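Local coordinates for DNA replication licensing factor MCM related protein (Thermoplasma acidophilum, PDB 4ME3) that forms the N-terminal, zinc-binding part of an archaeal MCM protein that probably acts as an ATP-driven single-stranded DNA helicase in replication, at residues V49-L54 against K101-K106; I95-I100 against T220-A225; K132-F137 against D194-E199; V234-I239 against L259-V264. All coordinates share one frame; numbering follows the deposited sequence.

Contact 1 (V49-L54 against K101-K106); sequences VSFRDL and KDLEEK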
loop_
_atom_site.group_PDB
_atom_site.type_symbol
_atom_site.label_atom_id
_atom_site.label_comp_id
_atom_site.label_asym_id
_atom_site.label_seq_id
_atom_site.Cartn_x
_atom_site.Cartn_y
_atom_site.Cartn_z
ATOM N N VAL A 49 -12.210 6.043 -1.103
ATOM C CA VAL A 49 -13.058 6.251 -2.272
ATOM C C VAL A 49 -14.065 5.115 -2.377
ATOM O O VAL A 49 -13.716 3.947 -2.221
ATOM C CB VAL A 49 -12.227 6.323 -3.567
ATOM C CG1 VAL A 49 -13.126 6.252 -4.786
ATOM C CG2 VAL A 49 -11.389 7.598 -3.586
ATOM N N SER A 50 -15.318 5.462 -2.644
ATOM C CA SER A 50 -16.382 4.468 -2.698
ATOM C C SER A 50 -16.353 3.707 -4.014
ATOM O O SER A 50 -16.342 4.307 -5.087
ATOM C CB SER A 50 -17.743 5.140 -2.524
ATOM O OG SER A 50 -18.786 4.191 -2.636
ATOM N N PHE A 51 -16.348 2.383 -3.946
ATOM C CA PHE A 51 -16.370 1.599 -5.167
ATOM C C PHE A 51 -17.682 1.819 -5.915
ATOM O O PHE A 51 -17.735 1.679 -7.135
ATOM C CB PHE A 51 -16.165 0.112 -4.883
ATOM C CG PHE A 51 -15.930 -0.694 -6.117
ATOM C CD1 PHE A 51 -14.697 -0.665 -6.750
ATOM C CD2 PHE A 51 -16.945 -1.455 -6.670
ATOM C CE1 PHE A 51 -14.474 -1.396 -7.896
ATOM C CE2 PHE A 51 -16.729 -2.185 -7.823
ATOM C CZ PHE A 51 -15.492 -2.156 -8.434
ATOM N N ARG A 52 -18.731 2.174 -5.179
ATOM C CA ARG A 52 -20.026 2.479 -5.782
ATOM C C ARG A 52 -19.902 3.669 -6.728
ATOM O O ARG A 52 -20.504 3.687 -7.804
ATOM C CB ARG A 52 -21.062 2.811 -4.706
ATOM C CG ARG A 52 -21.268 1.737 -3.647
ATOM C CD ARG A 52 -21.943 2.333 -2.418
ATOM N NE ARG A 52 -22.131 1.355 -1.348
ATOM C CZ ARG A 52 -22.377 1.668 -0.078
ATOM N NH1 ARG A 52 -22.458 2.938 0.299
ATOM N NH2 ARG A 52 -22.535 0.709 0.822
ATOM N N ASP A 53 -19.133 4.670 -6.312
ATOM C CA ASP A 53 -18.871 5.835 -7.155
ATOM C C ASP A 53 -18.031 5.446 -8.368
ATOM O O ASP A 53 -18.314 5.869 -9.487
ATOM C CB ASP A 53 -18.166 6.935 -6.357
ATOM C CG ASP A 53 -19.073 7.594 -5.333
ATOM O OD1 ASP A 53 -20.308 7.428 -5.433
ATOM O OD2 ASP A 53 -18.550 8.283 -4.433
ATOM N N LEU A 54 -16.993 4.643 -8.149
ATOM C CA LEU A 54 -16.129 4.212 -9.244
ATOM C C LEU A 54 -16.911 3.449 -10.313
ATOM O O LEU A 54 -16.737 3.686 -11.507
ATOM C CB LEU A 54 -14.980 3.350 -8.714
ATOM C CG LEU A 54 -13.902 4.106 -7.933
ATOM C CD1 LEU A 54 -13.030 3.140 -7.135
ATOM C CD2 LEU A 54 -13.038 4.953 -8.864
ATOM N N LYS A 101 -13.386 1.586 -0.505
ATOM C CA LYS A 101 -14.410 1.085 0.401
ATOM C C LYS A 101 -15.677 0.749 -0.382
ATOM O O LYS A 101 -15.733 0.931 -1.599
ATOM C CB LYS A 101 -14.720 2.118 1.488
ATOM C CG LYS A 101 -15.280 3.425 0.953
ATOM C CD LYS A 101 -15.705 4.364 2.066
ATOM C CE LYS A 101 -16.198 5.683 1.496
ATOM N NZ LYS A 101 -16.603 6.652 2.550
ATOM N N ASP A 102 -16.684 0.241 0.322
ATOM C CA ASP A 102 -17.980 -0.068 -0.276
ATOM C C ASP A 102 -17.876 -1.142 -1.365
ATOM O O ASP A 102 -18.485 -1.034 -2.430
ATOM C CB ASP A 102 -18.623 1.204 -0.836
ATOM C CG ASP A 102 -18.851 2.264 0.231
ATOM O OD1 ASP A 102 -18.977 1.908 1.424
ATOM O OD2 ASP A 102 -18.908 3.462 -0.123
ATOM N N LEU A 103 -17.105 -2.185 -1.082
ATOM C CA LEU A 103 -16.934 -3.296 -2.010
ATOM C C LEU A 103 -17.904 -4.444 -1.736
ATOM O O LEU A 103 -17.951 -5.410 -2.495
ATOM C CB LEU A 103 -15.503 -3.825 -1.916
ATOM C CG LEU A 103 -14.427 -2.970 -2.581
ATOM C CD1 LEU A 103 -13.050 -3.363 -2.079
ATOM C CD2 LEU A 103 -14.504 -3.114 -4.097
ATOM N N GLU A 104 -18.673 -4.337 -0.657
ATOM C CA GLU A 104 -19.489 -5.454 -0.180
ATOM C C GLU A 104 -20.545 -5.925 -1.181
ATOM O O GLU A 104 -20.955 -7.085 -1.149
ATOM C CB GLU A 104 -20.161 -5.110 1.155
ATOM C CG GLU A 104 -21.253 -4.056 1.064
ATOM C CD GLU A 104 -20.706 -2.643 1.013
ATOM O OE1 GLU A 104 -19.487 -2.467 1.225
ATOM O OE2 GLU A 104 -21.499 -1.712 0.764
ATOM N N GLU A 105 -20.992 -5.034 -2.060
ATOM C CA GLU A 105 -21.991 -5.403 -3.060
ATOM C C GLU A 105 -21.333 -6.045 -4.277
ATOM O O GLU A 105 -21.969 -6.807 -5.007
ATOM C CB GLU A 105 -22.815 -4.185 -3.486
ATOM C CG GLU A 105 -23.728 -3.646 -2.396
ATOM C CD GLU A 105 -24.897 -4.568 -2.105
ATOM O OE1 GLU A 105 -25.568 -5.002 -3.065
ATOM O OE2 GLU A 105 -25.141 -4.864 -0.915
ATOM N N LYS A 106 -20.059 -5.737 -4.493
ATOM C CA LYS A 106 -19.314 -6.308 -5.608
ATOM C C LYS A 106 -18.703 -7.647 -5.208
ATOM O O LYS A 106 -18.929 -8.664 -5.865
ATOM C CB LYS A 106 -18.212 -5.350 -6.059
ATOM C CG LYS A 106 -17.383 -5.863 -7.224
ATOM C CD LYS A 106 -18.102 -5.694 -8.553
ATOM C CE LYS A 106 -17.264 -6.229 -9.703
ATOM N NZ LYS A 106 -17.734 -5.734 -11.026
#
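S50 and K101 pair in parallel where strands 46-50 and 97-101 run out, with K101 N bonded to V49 O and F51 N to K101 O, the latter at 2.8 Å. S50 also caps the helix that starts at F51, and its hydroxyl does double duty: OG donates to OD2 of D102 at 2.6 Å, meeting the anti lone pair of that carboxylate, and weakly accepts from R52 N. With CG of D102 placed beside its own backbone N (chi1 -60°), the carboxylate lies flat over one face of the R52 guanidinium, the two planes only 5° apart. Because D102 OD2 lies well out of the guanidinium plane, its pairing with R52 NH1, a long 3.6 Å, is one of charges alone. The directed bond of R52 goes to E104, whose OE2 sits 2.6 Å from NH2 at the guanidinium edge though tilted out of its plane, the carboxylate and guanidinium planes being perpendicular. On the apolar side, CD2 of L103 rests over one face of the F51 ring, 3.8 Å from its centroid, while the aliphatic chain of K106 touches CE2. A leucine in place of D102 would probably leave the S50 hydroxyl without its acceptor and the guanidinium without one of its two carboxylate partners. The contact thus splits into a charged network tying the helix start to the loop after strand 97-101, and an apolar patch that F51 extends onto helix 59-67.

Contact 2 (I95-I100 against T220-A225); sequences IFNLRI and TEDDLA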
loop_
_atom_site.group_PDB
_atom_site.type_symbol
_atom_site.label_atom_id
_atom_site.label_comp_id
_atom_site.label_asym_id
_atom_site.label_seq_id
_atom_site.Cartn_x
_atom_site.Cartn_y
_atom_site.Cartn_z
ATOM N N ILE A 95 4.156 10.408 1.270
ATOM C CA ILE A 95 3.315 9.236 1.490
ATOM C C ILE A 95 1.835 9.597 1.417
ATOM O O ILE A 95 1.398 10.580 2.013
ATOM C CB ILE A 95 3.595 8.597 2.867
ATOM C CG1 ILE A 95 5.047 8.121 2.943
ATOM C CG2 ILE A 95 2.647 7.437 3.117
ATOM C CD1 ILE A 95 5.458 7.619 4.317
ATOM N N PHE A 96 1.064 8.803 0.682
ATOM C CA PHE A 96 -0.388 8.929 0.714
ATOM C C PHE A 96 -1.062 7.581 0.501
ATOM O O PHE A 96 -0.590 6.759 -0.282
ATOM C CB PHE A 96 -0.890 9.925 -0.328
ATOM C CG PHE A 96 -2.294 10.381 -0.073
ATOM C CD1 PHE A 96 -3.370 9.685 -0.591
ATOM C CD2 PHE A 96 -2.536 11.484 0.722
ATOM C CE1 PHE A 96 -4.665 10.095 -0.336
ATOM C CE2 PHE A 96 -3.824 11.898 0.984
ATOM C CZ PHE A 96 -4.893 11.202 0.452
ATOM N N ASN A 97 -2.168 7.367 1.207
ATOM C CA ASN A 97 -2.927 6.132 1.093
ATOM C C ASN A 97 -4.294 6.367 0.480
ATOM O O ASN A 97 -5.175 6.963 1.102
ATOM C CB ASN A 97 -3.120 5.492 2.462
ATOM C CG ASN A 97 -1.823 5.320 3.212
ATOM O OD1 ASN A 97 -0.840 4.822 2.668
ATOM N ND2 ASN A 97 -1.811 5.737 4.468
ATOM N N LEU A 98 -4.463 5.891 -0.745
ATOM C CA LEU A 98 -5.760 5.867 -1.385
ATOM C C LEU A 98 -6.358 4.495 -1.121
ATOM O O LEU A 98 -5.768 3.476 -1.479
ATOM C CB LEU A 98 -5.610 6.118 -2.887
ATOM C CG LEU A 98 -6.888 6.155 -3.723
ATOM C CD1 LEU A 98 -7.877 7.154 -3.169
ATOM C CD2 LEU A 98 -6.543 6.488 -5.168
ATOM N N ARG A 99 -7.513 4.473 -0.466
ATOM C CA ARG A 99 -8.158 3.224 -0.086
ATOM C C ARG A 99 -9.532 3.106 -0.730
ATOM O O ARG A 99 -10.202 4.105 -0.981
ATOM C CB ARG A 99 -8.277 3.134 1.436
ATOM C CG ARG A 99 -6.935 3.201 2.144
ATOM C CD ARG A 99 -7.055 2.948 3.637
ATOM N NE ARG A 99 -5.755 3.028 4.298
ATOM C CZ ARG A 99 -4.793 2.122 4.164
ATOM N NH1 ARG A 99 -4.974 1.060 3.389
ATOM N NH2 ARG A 99 -3.641 2.278 4.804
ATOM N N ILE A 100 -9.936 1.871 -1.002
ATOM C CA ILE A 100 -11.227 1.597 -1.613
ATOM C C ILE A 100 -12.174 1.044 -0.557
ATOM O O ILE A 100 -11.810 0.147 0.201
ATOM C CB ILE A 100 -11.097 0.559 -2.746
ATOM C CG1 ILE A 100 -10.025 0.984 -3.753
ATOM C CG2 ILE A 100 -12.432 0.363 -3.453
ATOM C CD1 ILE A 100 -10.257 2.352 -4.356
ATOM N N THR A 220 -1.390 -5.231 7.915
ATOM C CA THR A 220 -2.032 -3.936 8.090
ATOM C C THR A 220 -0.957 -2.879 8.292
ATOM O O THR A 220 -0.084 -3.034 9.143
ATOM C CB THR A 220 -2.999 -3.928 9.291
ATOM O OG1 THR A 220 -2.282 -4.203 10.504
ATOM C CG2 THR A 220 -4.091 -4.970 9.102
ATOM N N GLU A 221 -1.010 -1.812 7.501
ATOM C CA GLU A 221 0.031 -0.792 7.548
ATOM C C GLU A 221 -0.525 0.587 7.861
ATOM O O GLU A 221 -1.693 0.883 7.592
ATOM C CB GLU A 221 0.788 -0.730 6.219
ATOM C CG GLU A 221 1.628 -1.955 5.910
ATOM C CD GLU A 221 2.566 -1.726 4.740
ATOM O OE1 GLU A 221 2.294 -0.814 3.929
ATOM O OE2 GLU A 221 3.574 -2.452 4.631
ATOM N N ASP A 222 0.340 1.422 8.430
ATOM C CA ASP A 222 0.044 2.829 8.675
ATOM C C ASP A 222 -1.247 2.993 9.482
ATOM O O ASP A 222 -1.338 2.500 10.608
ATOM C CB ASP A 222 0.014 3.581 7.337
ATOM C CG ASP A 222 0.268 5.069 7.490
ATOM O OD1 ASP A 222 0.534 5.525 8.624
ATOM O OD2 ASP A 222 0.227 5.781 6.462
ATOM N N ASP A 223 -2.238 3.679 8.919
ATOM C CA ASP A 223 -3.478 3.964 9.633
ATOM C C ASP A 223 -4.291 2.715 9.968
ATOM O O ASP A 223 -5.196 2.770 10.802
ATOM C CB ASP A 223 -4.348 4.945 8.831
ATOM C CG ASP A 223 -4.446 4.578 7.357
ATOM O OD1 ASP A 223 -3.391 4.367 6.723
ATOM O OD2 ASP A 223 -5.575 4.507 6.826
ATOM N N LEU A 224 -3.977 1.595 9.323
ATOM C CA LEU A 224 -4.699 0.352 9.574
ATOM C C LEU A 224 -4.025 -0.528 10.629
ATOM O O LEU A 224 -4.626 -1.485 11.109
ATOM C CB LEU A 224 -4.876 -0.436 8.271
ATOM C CG LEU A 224 -5.728 0.253 7.201
ATOM C CD1 LEU A 224 -5.931 -0.675 6.010
ATOM C CD2 LEU A 224 -7.061 0.700 7.776
ATOM N N ALA A 225 -2.787 -0.211 10.999
ATOM C CA ALA A 225 -2.091 -0.998 12.015
ATOM C C ALA A 225 -2.635 -0.703 13.411
ATOM O O ALA A 225 -3.018 0.424 13.708
ATOM C CB ALA A 225 -0.594 -0.730 11.963
HETATM O O HOH W 1 1.508 4.149 3.934
#
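R99 grips the D223 carboxylate side-on with two nitrogens, NH2 reaching OD1 at 2.8 Å in a nearly straight bond and NE reaching OD2 at 2.9 Å. Both donors approach on the syn sides of the oxygens, yet the carboxylate is turned 46° from the guanidinium, so the salt bridge is twisted rather than flat. R99 NH1 turns instead to the carbonyl of I262. Next to this pair, ND2 of N97 donates to OD2 of D222 at 2.9 Å; the acceptor lies in the amide plane, but the nitrogen comes from above the plane of the carboxylate. A water donates to N97 OD1 and, over 3.3 Å, to the same D222 oxygen, which also forms a salt bridge with R45. These bonds fasten strand 97-101, in the helical N-terminal domain of the MCM fold, to the turn after strand 215-221 of the OB domain, where D222 leads into a short 3-10 segment at 223-224. D223 reaches the arginine because its CG stands between the backbone N and the carbonyl carbon (chi1 46°). Packing completes the join: CD1 of L224 lies over one guanidinium face of R99, 3.3 Å from NH1.

Contact 3 (K132-F137 against D194-E199); sequences KNTEVF and DVQKVE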
loop_
_atom_site.group_PDB
_atom_site.type_symbol
_atom_site.label_atom_id
_atom_site.label_comp_id
_atom_site.label_asym_id
_atom_site.label_seq_id
_atom_site.Cartn_x
_atom_site.Cartn_y
_atom_site.Cartn_z
ATOM N N LYS A 132 -4.410 -14.164 16.118
ATOM C CA LYS A 132 -3.115 -13.700 16.582
ATOM C C LYS A 132 -2.786 -12.358 15.964
ATOM O O LYS A 132 -3.285 -12.023 14.893
ATOM C CB LYS A 132 -2.016 -14.687 16.184
ATOM C CG LYS A 132 -2.087 -16.036 16.868
ATOM C CD LYS A 132 -0.903 -16.912 16.474
ATOM C CE LYS A 132 0.256 -16.787 17.457
ATOM N NZ LYS A 132 0.821 -15.408 17.539
ATOM N N ASN A 133 -1.943 -11.592 16.641
ATOM C CA ASN A 133 -1.379 -10.393 16.043
ATOM C C ASN A 133 0.033 -10.163 16.552
ATOM O O ASN A 133 0.391 -10.605 17.646
ATOM C CB ASN A 133 -2.269 -9.173 16.296
ATOM C CG ASN A 133 -2.388 -8.825 17.766
ATOM O OD1 ASN A 133 -1.500 -9.119 18.563
ATOM N ND2 ASN A 133 -3.490 -8.186 18.129
ATOM N N THR A 134 0.842 -9.499 15.740
ATOM C CA THR A 134 2.185 -9.138 16.149
ATOM C C THR A 134 2.130 -7.813 16.885
ATOM O O THR A 134 1.088 -7.161 16.947
ATOM C CB THR A 134 3.122 -8.959 14.943
ATOM O OG1 THR A 134 2.674 -7.852 14.149
ATOM C CG2 THR A 134 3.165 -10.217 14.092
ATOM N N GLU A 135 3.261 -7.419 17.453
ATOM C CA GLU A 135 3.416 -6.057 17.914
ATOM C C GLU A 135 3.301 -5.142 16.702
ATOM O O GLU A 135 3.419 -5.587 15.555
ATOM C CB GLU A 135 4.776 -5.864 18.594
ATOM C CG GLU A 135 5.977 -5.869 17.647
ATOM C CD GLU A 135 6.413 -7.265 17.233
ATOM O OE1 GLU A 135 5.767 -8.250 17.653
ATOM O OE2 GLU A 135 7.407 -7.378 16.484
ATOM N N VAL A 136 3.057 -3.864 16.950
ATOM C CA VAL A 136 3.148 -2.870 15.895
ATOM C C VAL A 136 4.602 -2.422 15.789
ATOM O O VAL A 136 5.176 -1.937 16.766
ATOM C CB VAL A 136 2.253 -1.660 16.185
ATOM C CG1 VAL A 136 2.438 -0.601 15.113
ATOM C CG2 VAL A 136 0.796 -2.086 16.272
ATOM N N PHE A 137 5.202 -2.596 14.616
ATOM C CA PHE A 137 6.618 -2.290 14.434
ATOM C C PHE A 137 6.840 -1.365 13.245
ATOM O O PHE A 137 6.002 -1.288 12.346
ATOM C CB PHE A 137 7.424 -3.576 14.263
ATOM C CG PHE A 137 7.036 -4.378 13.057
ATOM C CD1 PHE A 137 5.984 -5.276 13.117
ATOM C CD2 PHE A 137 7.727 -4.239 11.865
ATOM C CE1 PHE A 137 5.623 -6.019 12.003
ATOM C CE2 PHE A 137 7.376 -4.977 10.754
ATOM C CZ PHE A 137 6.321 -5.869 10.823
ATOM N N ASP A 194 3.964 2.368 10.554
ATOM C CA ASP A 194 3.576 1.262 11.412
ATOM C C ASP A 194 3.170 0.071 10.564
ATOM O O ASP A 194 2.530 0.231 9.520
ATOM C CB ASP A 194 2.385 1.656 12.282
ATOM C CG ASP A 194 2.722 2.739 13.292
ATOM O OD1 ASP A 194 3.815 2.677 13.897
ATOM O OD2 ASP A 194 1.883 3.646 13.485
ATOM N N VAL A 195 3.531 -1.118 11.024
ATOM C CA VAL A 195 3.108 -2.359 10.383
ATOM C C VAL A 195 2.705 -3.352 11.458
ATOM O O VAL A 195 3.295 -3.392 12.538
ATOM C CB VAL A 195 4.228 -2.974 9.529
ATOM C CG1 VAL A 195 3.743 -4.258 8.849
ATOM C CG2 VAL A 195 4.726 -1.978 8.492
ATOM N N GLN A 196 1.692 -4.154 11.163
ATOM C CA GLN A 196 1.272 -5.202 12.073
ATOM C C GLN A 196 0.784 -6.375 11.240
ATOM O O GLN A 196 0.105 -6.179 10.234
ATOM C CB GLN A 196 0.148 -4.697 12.976
ATOM C CG GLN A 196 -0.305 -5.692 14.027
ATOM C CD GLN A 196 -1.411 -5.148 14.900
ATOM O OE1 GLN A 196 -2.313 -4.454 14.423
ATOM N NE2 GLN A 196 -1.355 -5.459 16.189
ATOM N N LYS A 197 1.144 -7.586 11.643
ATOM C CA LYS A 197 0.604 -8.774 10.993
ATOM C C LYS A 197 -0.489 -9.352 11.869
ATOM O O LYS A 197 -0.349 -9.424 13.092
ATOM C CB LYS A 197 1.689 -9.818 10.735
ATOM C CG LYS A 197 2.896 -9.281 9.990
ATOM C CD LYS A 197 3.767 -10.410 9.476
ATOM C CE LYS A 197 5.003 -9.883 8.771
ATOM N NZ LYS A 197 5.879 -10.992 8.298
ATOM N N VAL A 198 -1.579 -9.758 11.230
ATOM C CA VAL A 198 -2.742 -10.280 11.918
ATOM C C VAL A 198 -3.181 -11.575 11.249
ATOM O O VAL A 198 -3.467 -11.597 10.053
ATOM C CB VAL A 198 -3.907 -9.271 11.865
ATOM C CG1 VAL A 198 -5.115 -9.797 12.611
ATOM C CG2 VAL A 198 -3.464 -7.922 12.439
ATOM N N GLU A 199 -3.224 -12.656 12.015
ATOM C CA GLU A 199 -3.694 -13.927 11.475
ATOM C C GLU A 199 -5.170 -14.110 11.769
ATOM O O GLU A 199 -5.593 -14.004 12.916
ATOM C CB GLU A 199 -2.904 -15.098 12.060
ATOM C CG GLU A 199 -3.399 -16.445 11.564
ATOM C CD GLU A 199 -2.580 -17.601 12.094
ATOM O OE1 GLU A 199 -1.815 -18.195 11.306
ATOM O OE2 GLU A 199 -2.709 -17.919 13.294
#
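F137 lays one face of its ring over V195, whose CB is 4.0 Å from the ring centroid in a CH-pi contact; CG1 of the same valine touches CZ at 3.6 Å. The ring comes back over its partner because CG stands between the backbone N and the carbonyl carbon (chi1 62°). Beneath it F137 and V195 form an antiparallel hydrogen-bonded pair, F137 N to V195 O and V195 N to F137 O. A second ladder joins K132 to E199 and N133 to V198, one residue out of step with the first, and polar side chains from both segments, T134 and Q196, bridge the slip. T134 OG1 accepts from K197 N at 2.9 Å and donates to E135 O, standing in for a backbone acceptor. Q196, fully extended, sends NE2 to T134 O at 3.1 Å, a nearly straight bond with the carbonyl oxygen in the plane of its amide; its OE1 takes the backbone N of G226. Alongside, CG1 of V136 packs on CB of D194 at 3.6 Å. The pairing belongs to the beta sheet of the OB domain: strand 191-201 lies between strands 123-147 and 215-221, V195 also packing on I219 and E199 forming a salt bridge with R215.

Contact 4 (V234-I239 against L259-V264); sequences VIVDGI and LYAINV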
loop_
_atom_site.group_PDB
_atom_site.type_symbol
_atom_site.label_atom_id
_atom_site.label_comp_id
_atom_site.label_asym_id
_atom_site.label_seq_id
_atom_site.Cartn_x
_atom_site.Cartn_y
_atom_site.Cartn_z
ATOM N N VAL A 234 -13.801 -9.887 11.490
ATOM C CA VAL A 234 -13.397 -8.887 10.510
ATOM C C VAL A 234 -13.721 -9.283 9.077
ATOM O O VAL A 234 -13.805 -10.466 8.744
ATOM C CB VAL A 234 -11.881 -8.598 10.605
ATOM C CG1 VAL A 234 -11.507 -8.208 12.020
ATOM C CG2 VAL A 234 -11.069 -9.808 10.166
ATOM N N ILE A 235 -13.930 -8.266 8.248
ATOM C CA ILE A 235 -13.935 -8.424 6.804
ATOM C C ILE A 235 -12.851 -7.508 6.276
ATOM O O ILE A 235 -12.857 -6.305 6.550
ATOM C CB ILE A 235 -15.271 -8.012 6.171
ATOM C CG1 ILE A 235 -16.415 -8.844 6.749
ATOM C CG2 ILE A 235 -15.199 -8.166 4.655
ATOM C CD1 ILE A 235 -17.785 -8.317 6.395
ATOM N N VAL A 236 -11.917 -8.075 5.525
ATOM C CA VAL A 236 -10.795 -7.315 5.013
ATOM C C VAL A 236 -10.799 -7.323 3.493
ATOM O O VAL A 236 -10.885 -8.379 2.868
ATOM C CB VAL A 236 -9.466 -7.892 5.514
ATOM C CG1 VAL A 236 -8.288 -7.128 4.922
ATOM C CG2 VAL A 236 -9.427 -7.841 7.036
ATOM N N ASP A 237 -10.734 -6.133 2.911
ATOM C CA ASP A 237 -10.549 -5.984 1.477
ATOM C C ASP A 237 -9.072 -5.715 1.255
ATOM O O ASP A 237 -8.502 -4.824 1.879
ATOM C CB ASP A 237 -11.384 -4.815 0.954
ATOM C CG ASP A 237 -12.830 -4.887 1.400
ATOM O OD1 ASP A 237 -13.483 -5.920 1.143
ATOM O OD2 ASP A 237 -13.313 -3.914 2.022
ATOM N N GLY A 238 -8.434 -6.484 0.383
ATOM C CA GLY A 238 -7.002 -6.344 0.208
ATOM C C GLY A 238 -6.458 -6.998 -1.039
ATOM O O GLY A 238 -7.183 -7.667 -1.775
ATOM N N ILE A 239 -5.171 -6.785 -1.277
ATOM C CA ILE A 239 -4.490 -7.385 -2.411
ATOM C C ILE A 239 -3.880 -8.711 -1.980
ATOM O O ILE A 239 -3.130 -8.779 -1.001
ATOM C CB ILE A 239 -3.382 -6.461 -2.959
ATOM C CG1 ILE A 239 -3.940 -5.058 -3.206
ATOM C CG2 ILE A 239 -2.798 -7.048 -4.236
ATOM C CD1 ILE A 239 -2.903 -4.041 -3.611
ATOM N N LEU A 259 -2.725 -11.520 2.727
ATOM C CA LEU A 259 -3.528 -10.415 2.234
ATOM C C LEU A 259 -2.955 -9.090 2.703
ATOM O O LEU A 259 -2.724 -8.900 3.894
ATOM C CB LEU A 259 -4.964 -10.559 2.722
ATOM C CG LEU A 259 -6.018 -9.709 2.005
ATOM C CD1 LEU A 259 -6.227 -10.201 0.579
ATOM C CD2 LEU A 259 -7.323 -9.736 2.780
ATOM N N TYR A 260 -2.713 -8.188 1.756
ATOM C CA TYR A 260 -2.309 -6.825 2.070
ATOM C C TYR A 260 -3.550 -5.953 2.195
ATOM O O TYR A 260 -4.245 -5.689 1.209
ATOM C CB TYR A 260 -1.387 -6.272 0.986
ATOM C CG TYR A 260 -0.929 -4.868 1.279
ATOM C CD1 TYR A 260 0.162 -4.636 2.105
ATOM C CD2 TYR A 260 -1.596 -3.774 0.747
ATOM C CE1 TYR A 260 0.582 -3.355 2.385
ATOM C CE2 TYR A 260 -1.184 -2.483 1.024
ATOM C CZ TYR A 260 -0.093 -2.282 1.845
ATOM O OH TYR A 260 0.326 -1.003 2.127
ATOM N N ALA A 261 -3.826 -5.493 3.410
ATOM C CA ALA A 261 -5.089 -4.828 3.707
ATOM C C ALA A 261 -5.206 -3.456 3.049
ATOM O O ALA A 261 -4.296 -2.628 3.142
ATOM C CB ALA A 261 -5.269 -4.698 5.212
ATOM N N ILE A 262 -6.335 -3.233 2.383
ATOM C CA ILE A 262 -6.672 -1.923 1.831
ATOM C C ILE A 262 -7.787 -1.270 2.640
ATOM O O ILE A 262 -7.828 -0.048 2.788
ATOM C CB ILE A 262 -7.115 -2.039 0.357
ATOM C CG1 ILE A 262 -5.958 -2.538 -0.511
ATOM C CG2 ILE A 262 -7.620 -0.706 -0.153
ATOM C CD1 ILE A 262 -4.759 -1.615 -0.541
ATOM N N ASN A 263 -8.692 -2.096 3.162
ATOM C CA ASN A 263 -9.824 -1.625 3.949
ATOM C C ASN A 263 -10.214 -2.701 4.959
ATOM O O ASN A 263 -10.160 -3.894 4.657
ATOM C CB ASN A 263 -11.007 -1.297 3.031
ATOM C CG ASN A 263 -12.158 -0.625 3.760
ATOM O OD1 ASN A 263 -11.958 0.280 4.569
ATOM N ND2 ASN A 263 -13.374 -1.064 3.467
ATOM N N VAL A 264 -10.591 -2.278 6.161
ATOM C CA VAL A 264 -10.928 -3.209 7.234
ATOM C C VAL A 264 -12.236 -2.804 7.902
ATOM O O VAL A 264 -12.460 -1.622 8.179
ATOM C CB VAL A 264 -9.816 -3.250 8.306
ATOM C CG1 VAL A 264 -10.283 -3.997 9.544
ATOM C CG2 VAL A 264 -8.550 -3.880 7.738
#
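A classic beta bulge interrupts the OB-domain sheet here, where the chain turns a corner at I262 so that strand 233-247 pairs with strand 263-267 at V236 and D237 and with strand 250-261 at G238 and I239. The carbonyl of D237 spans the bulge, accepting from I262 N at 2.7 Å and from N263 N at 3.0 Å, while D237 N donates to N263 O. Flanking it are the antiparallel pairs I239-Y260, which exchange two backbone bonds, and V236-V264, which is non-hydrogen-bonded. The side chains of D237 and N263 run alongside each other in the same direction, their flat ends nearly coplanar, and ND2 of N263 donates to OD2 of D237 at 3.2 Å, nearly along the C-O axis; the other carboxylate oxygen takes S125 OG. At G238 the strands are close, its CA 3.0 Å from Y260 O, and a beta carbon would run into that oxygen and into L259. L259 carries CG anti to its nitrogen (chi1 -164°), which folds the side chain back across the strand: CD2 meets CG1 of V236 at 3.5 Å and CD1 lies 3.6 Å from G238 O. Replacing L259 by alanine would probably open a gap beside V236 and bare the backbone of G238. V236 also touches CB of A261 and, through CG2, V264. Strand 215-221 runs parallel beside strand 250-261, bonded to it at L259, and its I218 packs on V236 and A261, while strand 123-147 borders strand 233-247 through backbone bonds and packs I124 on L259.

Contact 4 is the most buried of the four and is held by backbone pairing and aliphatic packing; contact 3, in the same OB-domain sheet, is more exposed and adds polar side-chain bonds to its backbone ladders where the register slips. Contacts 1 and 2 share the two-stranded sheet of 46-50 and 97-101, and both lean on an arginine and carboxylates, contact 1 at the periphery within the N-terminal domain and contact 2 between domains near the centre of the chain. Contact 2 is also the meeting point: E221 OE1 reaches the Y260 hydroxyl of contact 4, while D222 N bonds to D194 O of contact 3. Contacts 1 and 3 stay about 18 Å apart at their nearest atoms.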